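Local atomic coordinates of B12-binding domain-containing protein (Kitasatospora setae, PDB entry 6WTE), a protein that probably methylates tryptophan from S-adenosylmethionine by a non-radical route, although it is a radical SAM methyltransferase, and binds cobalamin and a [4Fe-4S] cluster. Residues S109-P112 against F113-V116; D320-A324 against A325-G329; E358-E361 against R362-L366; P456-Y459 against E460-F463; G497-A500 against D501-L505. All blocks are in the same frame, centred on the assembly; numbering follows the deposited sequence. Where two conformers were deposited one is given.

Contact 1. Residues S109-P112 against F113-V116; sequences STMP and FALV
Met111 and Leu115 meet one helical turn apart, and the methionine side chain folds along the start of helix 112-119. Its terminal methyl fits between two residues of the first turns: CE of Met111 lies 3.8 Å from CB of Ala114 and 3.9 Å from CD2 of Leu115. Lower down the same chain, CG of Met111 touches the other branch, CD1 of Leu115, so both methyls of the leucine take part. With chi1 at 44°, CG of Met111 sits between its own backbone N and carbonyl carbon, and a further bend at chi3 turns CE in over the helix. Beneath this apolar contact the backbone closes the first turn. Leu115 N donates to Met111 O over 3.1 Å, and Val116 N to Pro112 O over 2.9 Å. A smaller residue such as alanine at Leu115 would probably open a gap beside the methionine chain and leave its CE methyl freer to turn. Separately, CG of Pro112 approaches CD1 of Phe113 obliquely at 4.0 Å.

Farther out, Glu460 reaches in from helix 456-461, and its OE1 accepts the backbone N-H of Ala114 and, weakly, that of Phe113. Met111 also lies beside Thr71, a cobalamin-binding residue, with its side chain about 7 Å from the cofactor. The arrangement is a helix N-terminus with Met111 as N-cap and Pro112 in the first turn, where a distant carboxylate takes up N-H groups of that turn; it belongs to the B12-binding domain.

Contact 2. Residues D320-A324 against A325-G329; sequences DLLAA and AGCRG
Leu322 and Cys327 come together where helix 316-325 ends and strand 327-335 begins, and two backbone bonds here make a Schellman motif. Cys327 N donates to Leu322 O over 2.9 Å, while Gly326 N reaches Ala323 O at 3.3 Å, the donor well above that carbonyl plane. Ala325 N still makes the ordinary helical bond to Leu321 O, also 2.9 Å. Leu322 O receives two more approaches, from Ala325 N and Gly326 N, both weak. Gly326 makes the turn possible with a phi of 107°, at which a side chain would press on the preceding carbonyl oxygen.

A water adds a second link: it donates to Ala323 O (2.9 Å) and to Cys327 O (2.8 Å), tying the last turn to the strand.

The apolar part is the clasp usual in this motif. CB of Leu322 lies 3.7 Å from CB of Cys327, and CD2 of the leucine reaches CB and SG of the cysteine. Beyond them, Leu322 packs on Leu285 and Phe274, and Cys327 on Ile372.

Leu322 O and Ala323 O are thus met by the reversing chain and a water, and the helix-to-strand step of this beta-alpha-beta unit is held largely by backbone bonds, with one apolar contact beside them.

Contact 3. Residues E358-E361 against R362-L366; sequences EDTE and RLVRL
Asp359 O is approached by two groups, the backbone N-H of Leu363 at 3.0 Å and a water at 2.7 Å. That water also accepts from NE of Arg362, 3.0 Å away, so the arginine is probably linked back to the carbonyl three residues earlier. A second water accepts from NH2 of Arg362 at 2.6 Å and makes a long, weak bond to OD1 of Asp359. Both waters lie at the edge of the guanidinium, in its plane. The arginine chain reaches them in the conformer described here, one of two, by bending at chi3 (67°). The charges themselves stay apart: OD1 of Asp359 is 4.5 Å from NH2 of Arg362 and well out of its plane. The other carboxylate oxygen of Asp359 accepts from Thr356 N, just before helix 357-369.

Regular i to i+4 bonds run beneath, the shortest from Arg362 N to Glu358 O at 2.8 Å. On the buried face, CG2 of Val364 rests 3.3 Å from Thr360 O, while the hydroxyl of Thr360 bonds with Ser334 OG. Leu363 packs on Val330 and Val332 of strand 327-335, and Arg365 makes a salt bridge to Glu369 farther along the helix.

The chemistry divides by face: Leu363 and the Thr360 hydroxyl meet strand 327-335, whereas the outer acid and arginine probably attract each other only weakly and in this conformer are linked mainly through water, a link that is doubtful for the other.

Contact 4. Residues P456-Y459 against E460-F463; sequences PAEY and ERQF
Tyr459 and Phe463 form the tight part of this contact, a T-shaped stack in which the phenylalanine turns its edge to one face of the tyrosine. The ring centroids are 5.7 Å apart and the planes stand at 78°, with CE1 of Phe463 over the rim of the tyrosine ring. The same phenylalanine edge passes the carbonyl of Tyr459, whose O lies in the ring plane 3.4 Å from CE1 of Phe463. That oxygen also accepts NE2 of Gln462 (3.1 Å) on a lone pair, in the carbonyl plane, and sits 17° out of the Gln462 amide plane. Gln462 gets there with chi1 at 62°, which folds CG back over the chain and sets NE2 beside CD1 of Tyr459; NE2 gives a second bond to Lys448 O. The tyrosine hydroxyl bonds to Pro415 O.

Tyr459 lies on helix 456-461, and Gln462 and Phe463 follow where the chain leaves it. This short helix packs against helix 112-119 of the B12-binding domain, Pro456 on Phe113 and Arg461 on Ala114. Its first turn is closed by Glu460 N on Pro456 O at 2.9 Å, and OE2 of Glu460 bonds with Tyr416 OH.

The Glu458 and Arg461 side is looser and nearer solvent. The extended arginine crosses the glutamate at a slant, CA of Glu458 over one face of the guanidinium and CG of Glu458 3.7 Å from NH2 of Arg461. No salt bridge forms: OE2 of Glu458 stands 4.6 Å from NH2 of Arg461, out of the guanidinium plane, and pairs instead with Lys448, while OE1 accepts Ala454 N.

Contact 5. Residues G497-A500 against D501-L505; sequences GAVA and DLWAL
Four successive i to i+4 bonds carry helix 491-503 through residues 497-504, from Asp501 N on Gly497 O (2.9 Å) to Ala504 N on Ala500 O (3.2 Å). Among the side chains, Val499 and Trp503 lie side by side and point the same way, with CG1 of Val499 4.0 Å from CD1 of Trp503. The indole edge also faces the carbonyl of Val499, whose O lies in the ring plane 3.3 Å from CD1 of Trp503 and accepts Trp503 N besides. On the exposed flank, chi1 of -68° keeps the carboxylate of Asp501 beside its own backbone N, where OD2 comes within 3.1 Å of Gly497 O. Both atoms are acceptors, and the approach is probably mildly unfavourable.

Beyond the helix, NE1 of Trp503 donates to Pro517 O, and its ring meets that of His511. Exchanging the tryptophan for phenylalanine would probably leave Pro517 O without this N-H and the smaller ring freer to turn.

Val499 and Leu502 face inward onto Leu409 of strand 404-412, Leu502 reaching Phe407 as well, and Leu502 and Leu505 rest on Val390, so the helix lies against strand 404-412 and helix 387-398, with the loop residues Met522 and Leu516 beside Trp503.

Overall arrangement
From the N terminus the contacts run in series, each a local contact between adjoining segments, and none nests within or crosses another. Contact 1 begins helix 112-119 in the B12-binding domain. Contact 2 turns helix 316-325 into strand 327-335, and contact 3 lies on helix 357-369, packed against the same strand; their centres are about 15 Å apart without touching. Contact 4 returns to the far side of the chain and is the one that meets another: it touches contact 1, the two centres about 8 Å apart, tying helix 456-461 to helix 112-119. Contact 5 lies on helix 491-503 against strand 404-412, about 16 Å from contact 3 at the nearest atoms.

Contact 1. Residues S109-P112 against F113-V116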
loop_
_atom_site.group_PDB
_atom_site.type_symbol
_atom_site.label_atom_id
_atom_site.label_comp_id
_atom_site.label_asym_id
_atom_site.label_seq_id
_atom_site.Cartn_x
_atom_site.Cartn_y
_atom_site.Cartn_z
ATOM N N SER A 109 -2.489 8.772 4.488
ATOM C CA SER A 109 -2.375 9.875 3.539
ATOM C C SER A 109 -3.466 9.880 2.473
ATOM O O SER A 109 -3.570 10.869 1.733
ATOM C CB SER A 109 -0.998 9.833 2.868
ATOM O OG SER A 109 0.032 10.109 3.810
ATOM N N THR A 110 -4.282 8.825 2.368
ATOM C CA THR A 110 -5.417 8.891 1.456
ATOM C C THR A 110 -6.569 9.703 2.033
ATOM O O THR A 110 -7.446 10.139 1.283
ATOM C CB THR A 110 -5.924 7.494 1.099
ATOM O OG1 THR A 110 -6.606 6.928 2.223
ATOM C CG2 THR A 110 -4.754 6.567 0.690
ATOM N N MET A 111 -6.585 9.916 3.338
ATOM C CA MET A 111 -7.651 10.685 3.964
ATOM C C MET A 111 -7.135 11.260 5.279
ATOM O O MET A 111 -7.709 10.991 6.343
ATOM C CB MET A 111 -8.877 9.797 4.190
ATOM C CG MET A 111 -8.501 8.420 4.753
ATOM S SD MET A 111 -9.894 7.321 5.063
ATOM C CE MET A 111 -10.928 8.337 6.124
ATOM N N PRO A 112 -6.073 12.068 5.248
ATOM C CA PRO A 112 -5.406 12.426 6.509
ATOM C C PRO A 112 -6.175 13.428 7.342
ATOM O O PRO A 112 -6.079 13.371 8.571
ATOM C CB PRO A 112 -4.057 12.989 6.043
ATOM C CG PRO A 112 -4.375 13.581 4.704
ATOM C CD PRO A 112 -5.410 12.680 4.084
ATOM N N PHE A 113 -6.919 14.356 6.730
ATOM C CA PHE A 113 -7.707 15.290 7.530
ATOM C C PHE A 113 -8.844 14.570 8.245
ATOM O O PHE A 113 -9.095 14.817 9.431
ATOM C CB PHE A 113 -8.267 16.416 6.650
ATOM C CG PHE A 113 -7.223 17.351 6.110
ATOM C CD1 PHE A 113 -6.450 16.992 5.020
ATOM C CD2 PHE A 113 -7.025 18.595 6.685
ATOM C CE1 PHE A 113 -5.493 17.861 4.511
ATOM C CE2 PHE A 113 -6.073 19.467 6.181
ATOM C CZ PHE A 113 -5.307 19.098 5.095
ATOM N N ALA A 114 -9.550 13.689 7.532
ATOM C CA ALA A 114 -10.612 12.911 8.159
ATOM C C ALA A 114 -10.072 12.080 9.311
ATOM O O ALA A 114 -10.712 11.965 10.359
ATOM C CB ALA A 114 -11.290 12.009 7.127
ATOM N N LEU A 115 -8.889 11.489 9.136
ATOM C CA LEU A 115 -8.369 10.607 10.168
ATOM C C LEU A 115 -7.834 11.386 11.363
ATOM O O LEU A 115 -7.985 10.938 12.504
ATOM C CB LEU A 115 -7.295 9.688 9.581
ATOM C CG LEU A 115 -7.898 8.610 8.679
ATOM C CD1 LEU A 115 -6.821 7.654 8.166
ATOM C CD2 LEU A 115 -8.980 7.847 9.429
ATOM N N VAL A 116 -7.209 12.548 11.136
ATOM C CA VAL A 116 -6.809 13.377 12.270
ATOM C C VAL A 116 -8.023 13.682 13.142
ATOM O O VAL A 116 -7.980 13.555 14.372
ATOM C CB VAL A 116 -6.121 14.672 11.800
ATOM C CG1 VAL A 116 -6.052 15.660 12.950
ATOM C CG2 VAL A 116 -4.709 14.397 11.305
#

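Contact 2. Residues D320-A324 against A325-G329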
loop_
_atom_site.group_PDB
_atom_site.type_symbol
_atom_site.label_atom_id
_atom_site.label_comp_id
_atom_site.label_asym_id
_atom_site.label_seq_id
_atom_site.Cartn_x
_atom_site.Cartn_y
_atom_site.Cartn_z
ATOM N N ASP A 320 17.597 -8.506 -18.613
ATOM C CA ASP A 320 18.945 -9.014 -18.359
ATOM C C ASP A 320 19.502 -8.471 -17.050
ATOM O O ASP A 320 20.174 -9.191 -16.303
ATOM C CB ASP A 320 19.881 -8.653 -19.511
ATOM C CG ASP A 320 19.597 -9.446 -20.772
ATOM O OD1 ASP A 320 18.990 -10.533 -20.683
ATOM O OD2 ASP A 320 19.997 -8.981 -21.854
ATOM N N LEU A 321 19.235 -7.196 -16.755
ATOM C CA LEU A 321 19.716 -6.614 -15.507
ATOM C C LEU A 321 19.009 -7.227 -14.305
ATOM O O LEU A 321 19.652 -7.549 -13.299
ATOM C CB LEU A 321 19.526 -5.100 -15.536
ATOM C CG LEU A 321 20.550 -4.317 -16.358
ATOM C CD1 LEU A 321 20.131 -2.860 -16.466
ATOM C CD2 LEU A 321 21.938 -4.432 -15.733
ATOM N N LEU A 322 17.691 -7.412 -14.394
ATOM C CA LEU A 322 16.966 -8.089 -13.322
ATOM C C LEU A 322 17.535 -9.480 -13.068
ATOM O O LEU A 322 17.776 -9.864 -11.917
ATOM C CB LEU A 322 15.483 -8.176 -13.669
ATOM C CG LEU A 322 14.672 -6.885 -13.586
ATOM C CD1 LEU A 322 13.321 -7.134 -14.228
ATOM C CD2 LEU A 322 14.507 -6.441 -12.131
ATOM N N ALA A 323 17.757 -10.255 -14.133
ATOM C CA ALA A 323 18.283 -11.602 -13.945
ATOM C C ALA A 323 19.648 -11.565 -13.273
ATOM O O ALA A 323 19.902 -12.319 -12.329
ATOM C CB ALA A 323 18.359 -12.335 -15.286
ATOM N N ALA A 324 20.526 -10.665 -13.720
ATOM C CA ALA A 324 21.883 -10.634 -13.190
ATOM C C ALA A 324 21.907 -10.173 -11.741
ATOM O O ALA A 324 22.794 -10.577 -10.979
ATOM C CB ALA A 324 22.761 -9.725 -14.050
ATOM N N ALA A 325 20.943 -9.340 -11.349
ATOM C CA ALA A 325 20.893 -8.793 -9.995
ATOM C C ALA A 325 20.316 -9.763 -8.972
ATOM O O ALA A 325 20.471 -9.532 -7.768
ATOM C CB ALA A 325 20.072 -7.498 -9.981
ATOM N N GLY A 326 19.648 -10.820 -9.406
ATOM C CA GLY A 326 19.012 -11.755 -8.506
ATOM C C GLY A 326 17.495 -11.686 -8.455
ATOM O O GLY A 326 16.902 -12.190 -7.489
ATOM N N CYS A 327 16.853 -11.081 -9.446
ATOM C CA CYS A 327 15.401 -11.048 -9.473
ATOM C C CYS A 327 14.841 -12.455 -9.641
ATOM O O CYS A 327 15.249 -13.201 -10.539
ATOM C CB CYS A 327 14.924 -10.145 -10.604
ATOM S SG CYS A 327 13.149 -9.963 -10.704
ATOM N N ARG A 328 13.908 -12.819 -8.764
ATOM C CA ARG A 328 13.214 -14.095 -8.845
ATOM C C ARG A 328 11.786 -13.971 -9.357
ATOM O O ARG A 328 11.237 -14.965 -9.849
ATOM C CB ARG A 328 13.184 -14.780 -7.471
ATOM C CG ARG A 328 14.526 -15.284 -6.976
ATOM C CD ARG A 328 15.062 -16.383 -7.885
ATOM N NE ARG A 328 16.326 -16.922 -7.391
ATOM C CZ ARG A 328 16.444 -18.084 -6.757
ATOM N NH1 ARG A 328 15.373 -18.839 -6.544
ATOM N NH2 ARG A 328 17.637 -18.495 -6.344
ATOM N N GLY A 329 11.167 -12.797 -9.242
ATOM C CA GLY A 329 9.782 -12.655 -9.647
ATOM C C GLY A 329 9.431 -11.230 -9.999
ATOM O O GLY A 329 9.950 -10.277 -9.406
HETATM O O HOH W 1 17.799 -14.000 -11.220
#

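Contact 3. Residues E358-E361 against R362-L366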
loop_
_atom_site.group_PDB
_atom_site.type_symbol
_atom_site.label_atom_id
_atom_site.label_comp_id
_atom_site.label_asym_id
_atom_site.label_seq_id
_atom_site.Cartn_x
_atom_site.Cartn_y
_atom_site.Cartn_z
ATOM N N GLU A 358 0.918 -5.975 -25.928
ATOM C CA GLU A 358 2.221 -6.493 -26.346
ATOM C C GLU A 358 3.270 -6.290 -25.269
ATOM O O GLU A 358 4.201 -7.092 -25.156
ATOM C CB GLU A 358 2.695 -5.822 -27.640
ATOM C CG GLU A 358 1.832 -6.049 -28.857
ATOM C CD GLU A 358 1.153 -4.767 -29.333
ATOM O OE1 GLU A 358 -0.091 -4.761 -29.446
ATOM O OE2 GLU A 358 1.859 -3.766 -29.588
ATOM N N ASP A 359 3.143 -5.216 -24.479
ATOM C CA ASP A 359 4.113 -4.945 -23.425
ATOM C C ASP A 359 4.046 -6.000 -22.330
ATOM O O ASP A 359 5.083 -6.407 -21.797
ATOM C CB ASP A 359 3.888 -3.545 -22.847
ATOM C CG ASP A 359 4.157 -2.451 -23.862
ATOM O OD1 ASP A 359 5.229 -2.469 -24.498
ATOM O OD2 ASP A 359 3.289 -1.581 -24.047
ATOM N N THR A 360 2.838 -6.449 -21.974
ATOM C CA THR A 360 2.718 -7.537 -21.009
ATOM C C THR A 360 3.217 -8.851 -21.604
ATOM O O THR A 360 3.883 -9.639 -20.921
ATOM C CB THR A 360 1.267 -7.666 -20.533
ATOM O OG1 THR A 360 0.918 -6.527 -19.725
ATOM C CG2 THR A 360 1.076 -8.928 -19.701
ATOM N N GLU A 361 2.903 -9.104 -22.878
ATOM C CA GLU A 361 3.409 -10.302 -23.538
ATOM C C GLU A 361 4.933 -10.324 -23.548
ATOM O O GLU A 361 5.547 -11.365 -23.287
ATOM C CB GLU A 361 2.857 -10.380 -24.962
ATOM C CG GLU A 361 3.271 -11.619 -25.736
ATOM C CD GLU A 361 2.458 -12.850 -25.383
ATOM O OE1 GLU A 361 3.067 -13.904 -25.097
ATOM O OE2 GLU A 361 1.212 -12.767 -25.399
ATOM N N ARG A 362 5.560 -9.188 -23.863
ATOM C CA ARG A 362 7.018 -9.155 -23.884
ATOM C C ARG A 362 7.590 -9.319 -22.486
ATOM O O ARG A 362 8.577 -10.036 -22.301
ATOM C CB ARG A 362 7.534 -7.863 -24.516
ATOM C CG ARG A 362 9.062 -7.844 -24.623
ATOM C CD ARG A 362 9.604 -6.634 -25.366
ATOM N NE ARG A 362 9.387 -5.384 -24.645
ATOM C CZ ARG A 362 9.968 -4.232 -24.968
ATOM N NH1 ARG A 362 10.805 -4.175 -25.998
ATOM N NH2 ARG A 362 9.719 -3.137 -24.264
ATOM N N LEU A 363 6.988 -8.670 -21.492
ATOM C CA LEU A 363 7.455 -8.838 -20.121
ATOM C C LEU A 363 7.456 -10.306 -19.728
ATOM O O LEU A 363 8.444 -10.820 -19.191
ATOM C CB LEU A 363 6.571 -8.029 -19.173
ATOM C CG LEU A 363 6.880 -8.020 -17.673
ATOM C CD1 LEU A 363 6.266 -6.764 -17.088
ATOM C CD2 LEU A 363 6.291 -9.231 -16.971
ATOM N N VAL A 364 6.338 -10.992 -19.970
ATOM C CA VAL A 364 6.226 -12.381 -19.546
ATOM C C VAL A 364 7.227 -13.249 -20.298
ATOM O O VAL A 364 7.906 -14.095 -19.700
ATOM C CB VAL A 364 4.779 -12.877 -19.722
ATOM C CG1 VAL A 364 4.696 -14.384 -19.503
ATOM C CG2 VAL A 364 3.851 -12.146 -18.757
ATOM N N ARG A 365 7.378 -13.020 -21.607
ATOM C CA ARG A 365 8.349 -13.797 -22.387
ATOM C C ARG A 365 9.770 -13.595 -21.873
ATOM O O ARG A 365 10.508 -14.566 -21.655
ATOM C CB ARG A 365 8.286 -13.433 -23.868
ATOM C CG ARG A 365 9.460 -14.031 -24.640
ATOM C CD ARG A 365 9.399 -13.731 -26.136
ATOM N NE ARG A 365 9.417 -12.302 -26.432
ATOM C CZ ARG A 365 10.519 -11.569 -26.576
ATOM N NH1 ARG A 365 11.721 -12.121 -26.435
ATOM N NH2 ARG A 365 10.417 -10.274 -26.852
ATOM N N LEU A 366 10.187 -12.337 -21.727
ATOM C CA LEU A 366 11.542 -12.050 -21.271
ATOM C C LEU A 366 11.807 -12.667 -19.905
ATOM O O LEU A 366 12.897 -13.197 -19.654
ATOM C CB LEU A 366 11.776 -10.536 -21.231
ATOM C CG LEU A 366 11.815 -9.790 -22.571
ATOM C CD1 LEU A 366 11.949 -8.290 -22.336
ATOM C CD2 LEU A 366 12.944 -10.303 -23.473
HETATM O O HOH W 2 7.408 -5.140 -22.343
HETATM O O HOH W 3 8.010 -2.180 -22.544
#

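Contact 4. Residues P456-Y459 against E460-F463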
loop_
_atom_site.group_PDB
_atom_site.type_symbol
_atom_site.label_atom_id
_atom_site.label_comp_id
_atom_site.label_asym_id
_atom_site.label_seq_id
_atom_site.Cartn_x
_atom_site.Cartn_y
_atom_site.Cartn_z
ATOM N N PRO A 456 -11.578 19.779 4.124
ATOM C CA PRO A 456 -11.009 18.525 3.613
ATOM C C PRO A 456 -11.511 17.305 4.366
ATOM O O PRO A 456 -11.782 16.276 3.740
ATOM C CB PRO A 456 -9.498 18.726 3.804
ATOM C CG PRO A 456 -9.310 20.201 3.801
ATOM C CD PRO A 456 -10.531 20.760 4.468
ATOM N N ALA A 457 -11.657 17.396 5.695
ATOM C CA ALA A 457 -12.142 16.247 6.452
ATOM C C ALA A 457 -13.513 15.796 5.966
ATOM O O ALA A 457 -13.763 14.592 5.842
ATOM C CB ALA A 457 -12.183 16.563 7.947
ATOM N N GLU A 458 -14.420 16.742 5.691
ATOM C CA GLU A 458 -15.733 16.351 5.185
ATOM C C GLU A 458 -15.618 15.651 3.841
ATOM O O GLU A 458 -16.274 14.631 3.610
ATOM C CB GLU A 458 -16.662 17.562 5.058
ATOM C CG GLU A 458 -18.033 17.167 4.526
ATOM C CD GLU A 458 -18.972 18.343 4.328
ATOM O OE1 GLU A 458 -18.539 19.501 4.497
ATOM O OE2 GLU A 458 -20.148 18.094 4.000
ATOM N N TYR A 459 -14.794 16.187 2.940
ATOM C CA TYR A 459 -14.643 15.572 1.622
ATOM C C TYR A 459 -14.052 14.172 1.728
ATOM O O TYR A 459 -14.419 13.271 0.963
ATOM C CB TYR A 459 -13.773 16.450 0.720
ATOM C CG TYR A 459 -13.515 15.797 -0.617
ATOM C CD1 TYR A 459 -14.557 15.601 -1.508
ATOM C CD2 TYR A 459 -12.242 15.349 -0.979
ATOM C CE1 TYR A 459 -14.355 14.996 -2.724
ATOM C CE2 TYR A 459 -12.029 14.734 -2.209
ATOM C CZ TYR A 459 -13.092 14.556 -3.070
ATOM O OH TYR A 459 -12.911 13.951 -4.297
ATOM N N GLU A 460 -13.140 13.967 2.677
ATOM C CA GLU A 460 -12.462 12.680 2.773
ATOM C C GLU A 460 -13.318 11.646 3.493
ATOM O O GLU A 460 -13.355 10.479 3.086
ATOM C CB GLU A 460 -11.113 12.854 3.473
ATOM C CG GLU A 460 -10.139 13.727 2.698
ATOM C CD GLU A 460 -8.930 14.129 3.516
ATOM O OE1 GLU A 460 -8.800 13.654 4.662
ATOM O OE2 GLU A 460 -8.111 14.924 3.015
ATOM N N ARG A 461 -14.019 12.050 4.554
ATOM C CA ARG A 461 -14.681 11.060 5.397
ATOM C C ARG A 461 -15.868 10.409 4.698
ATOM O O ARG A 461 -16.223 9.275 5.029
ATOM C CB ARG A 461 -15.114 11.699 6.721
ATOM C CG ARG A 461 -16.295 12.655 6.605
ATOM C CD ARG A 461 -16.404 13.551 7.841
ATOM N NE ARG A 461 -17.571 14.419 7.742
ATOM C CZ ARG A 461 -17.621 15.680 8.166
ATOM N NH1 ARG A 461 -16.556 16.254 8.718
ATOM N NH2 ARG A 461 -18.743 16.373 8.021
ATOM N N GLN A 462 -16.487 11.093 3.728
ATOM C CA GLN A 462 -17.698 10.567 3.103
ATOM C C GLN A 462 -17.437 9.279 2.334
ATOM O O GLN A 462 -18.377 8.524 2.065
ATOM C CB GLN A 462 -18.311 11.612 2.163
ATOM C CG GLN A 462 -17.393 11.979 1.015
ATOM C CD GLN A 462 -17.971 13.024 0.074
ATOM O OE1 GLN A 462 -19.183 13.180 -0.038
ATOM N NE2 GLN A 462 -17.089 13.734 -0.622
ATOM N N PHE A 463 -16.192 9.012 1.966
ATOM C CA PHE A 463 -15.902 7.771 1.266
ATOM C C PHE A 463 -15.810 6.572 2.201
ATOM O O PHE A 463 -15.744 5.435 1.720
ATOM C CB PHE A 463 -14.612 7.929 0.463
ATOM C CG PHE A 463 -14.748 8.865 -0.702
ATOM C CD1 PHE A 463 -14.634 10.235 -0.522
ATOM C CD2 PHE A 463 -15.018 8.375 -1.979
ATOM C CE1 PHE A 463 -14.770 11.102 -1.578
ATOM C CE2 PHE A 463 -15.161 9.244 -3.059
ATOM C CZ PHE A 463 -15.033 10.609 -2.862
#

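Contact 5. Residues G497-A500 against D501-L505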
loop_
_atom_site.group_PDB
_atom_site.type_symbol
_atom_site.label_atom_id
_atom_site.label_comp_id
_atom_site.label_asym_id
_atom_site.label_seq_id
_atom_site.Cartn_x
_atom_site.Cartn_y
_atom_site.Cartn_z
ATOM N N GLY A 497 -22.678 -13.188 -6.008
ATOM C CA GLY A 497 -22.978 -13.601 -7.369
ATOM C C GLY A 497 -21.930 -13.136 -8.359
ATOM O O GLY A 497 -21.581 -13.860 -9.295
ATOM N N ALA A 498 -21.409 -11.924 -8.164
ATOM C CA ALA A 498 -20.385 -11.415 -9.068
ATOM C C ALA A 498 -19.099 -12.218 -8.947
ATOM O O ALA A 498 -18.446 -12.512 -9.955
ATOM C CB ALA A 498 -20.125 -9.935 -8.788
ATOM N N VAL A 499 -18.720 -12.580 -7.719
ATOM C CA VAL A 499 -17.529 -13.398 -7.528
ATOM C C VAL A 499 -17.735 -14.781 -8.134
ATOM O O VAL A 499 -16.834 -15.333 -8.777
ATOM C CB VAL A 499 -17.168 -13.479 -6.033
ATOM C CG1 VAL A 499 -16.032 -14.452 -5.824
ATOM C CG2 VAL A 499 -16.797 -12.104 -5.498
ATOM N N ALA A 500 -18.930 -15.355 -7.955
ATOM C CA ALA A 500 -19.207 -16.676 -8.513
ATOM C C ALA A 500 -19.203 -16.650 -10.038
ATOM O O ALA A 500 -18.762 -17.613 -10.675
ATOM C CB ALA A 500 -20.544 -17.202 -7.995
ATOM N N ASP A 501 -19.692 -15.557 -10.636
ATOM C CA ASP A 501 -19.663 -15.423 -12.091
ATOM C C ASP A 501 -18.237 -15.462 -12.621
ATOM O O ASP A 501 -17.975 -16.041 -13.680
ATOM C CB ASP A 501 -20.332 -14.116 -12.524
ATOM C CG ASP A 501 -21.828 -14.102 -12.279
ATOM O OD1 ASP A 501 -22.444 -15.185 -12.266
ATOM O OD2 ASP A 501 -22.385 -12.995 -12.111
ATOM N N LEU A 502 -17.306 -14.826 -11.911
ATOM C CA LEU A 502 -15.918 -14.820 -12.359
ATOM C C LEU A 502 -15.297 -16.207 -12.240
ATOM O O LEU A 502 -14.595 -16.655 -13.154
ATOM C CB LEU A 502 -15.120 -13.786 -11.564
ATOM C CG LEU A 502 -13.615 -13.703 -11.830
ATOM C CD1 LEU A 502 -13.337 -13.368 -13.287
ATOM C CD2 LEU A 502 -12.972 -12.678 -10.921
ATOM N N TRP A 503 -15.561 -16.911 -11.132
ATOM C CA TRP A 503 -15.036 -18.267 -10.970
ATOM C C TRP A 503 -15.470 -19.183 -12.104
ATOM O O TRP A 503 -14.712 -20.064 -12.524
ATOM C CB TRP A 503 -15.488 -18.862 -9.640
ATOM C CG TRP A 503 -14.564 -18.596 -8.521
ATOM C CD1 TRP A 503 -14.401 -17.425 -7.850
ATOM C CD2 TRP A 503 -13.655 -19.532 -7.930
ATOM N NE1 TRP A 503 -13.452 -17.573 -6.868
ATOM C CE2 TRP A 503 -12.974 -18.857 -6.901
ATOM C CE3 TRP A 503 -13.351 -20.876 -8.174
ATOM C CZ2 TRP A 503 -12.008 -19.479 -6.110
ATOM C CZ3 TRP A 503 -12.392 -21.493 -7.389
ATOM C CH2 TRP A 503 -11.731 -20.794 -6.370
ATOM N N ALA A 504 -16.693 -19.006 -12.599
ATOM C CA ALA A 504 -17.199 -19.871 -13.657
ATOM C C ALA A 504 -16.439 -19.713 -14.966
ATOM O O ALA A 504 -16.593 -20.556 -15.857
ATOM C CB ALA A 504 -18.685 -19.602 -13.889
ATOM N N LEU A 505 -15.641 -18.658 -15.113
ATOM C CA LEU A 505 -14.880 -18.454 -16.337
ATOM C C LEU A 505 -13.555 -19.209 -16.362
ATOM O O LEU A 505 -12.945 -19.315 -17.431
ATOM C CB LEU A 505 -14.614 -16.964 -16.549
ATOM C CG LEU A 505 -15.868 -16.111 -16.735
ATOM C CD1 LEU A 505 -15.482 -14.654 -16.886
ATOM C CD2 LEU A 505 -16.670 -16.596 -17.937
#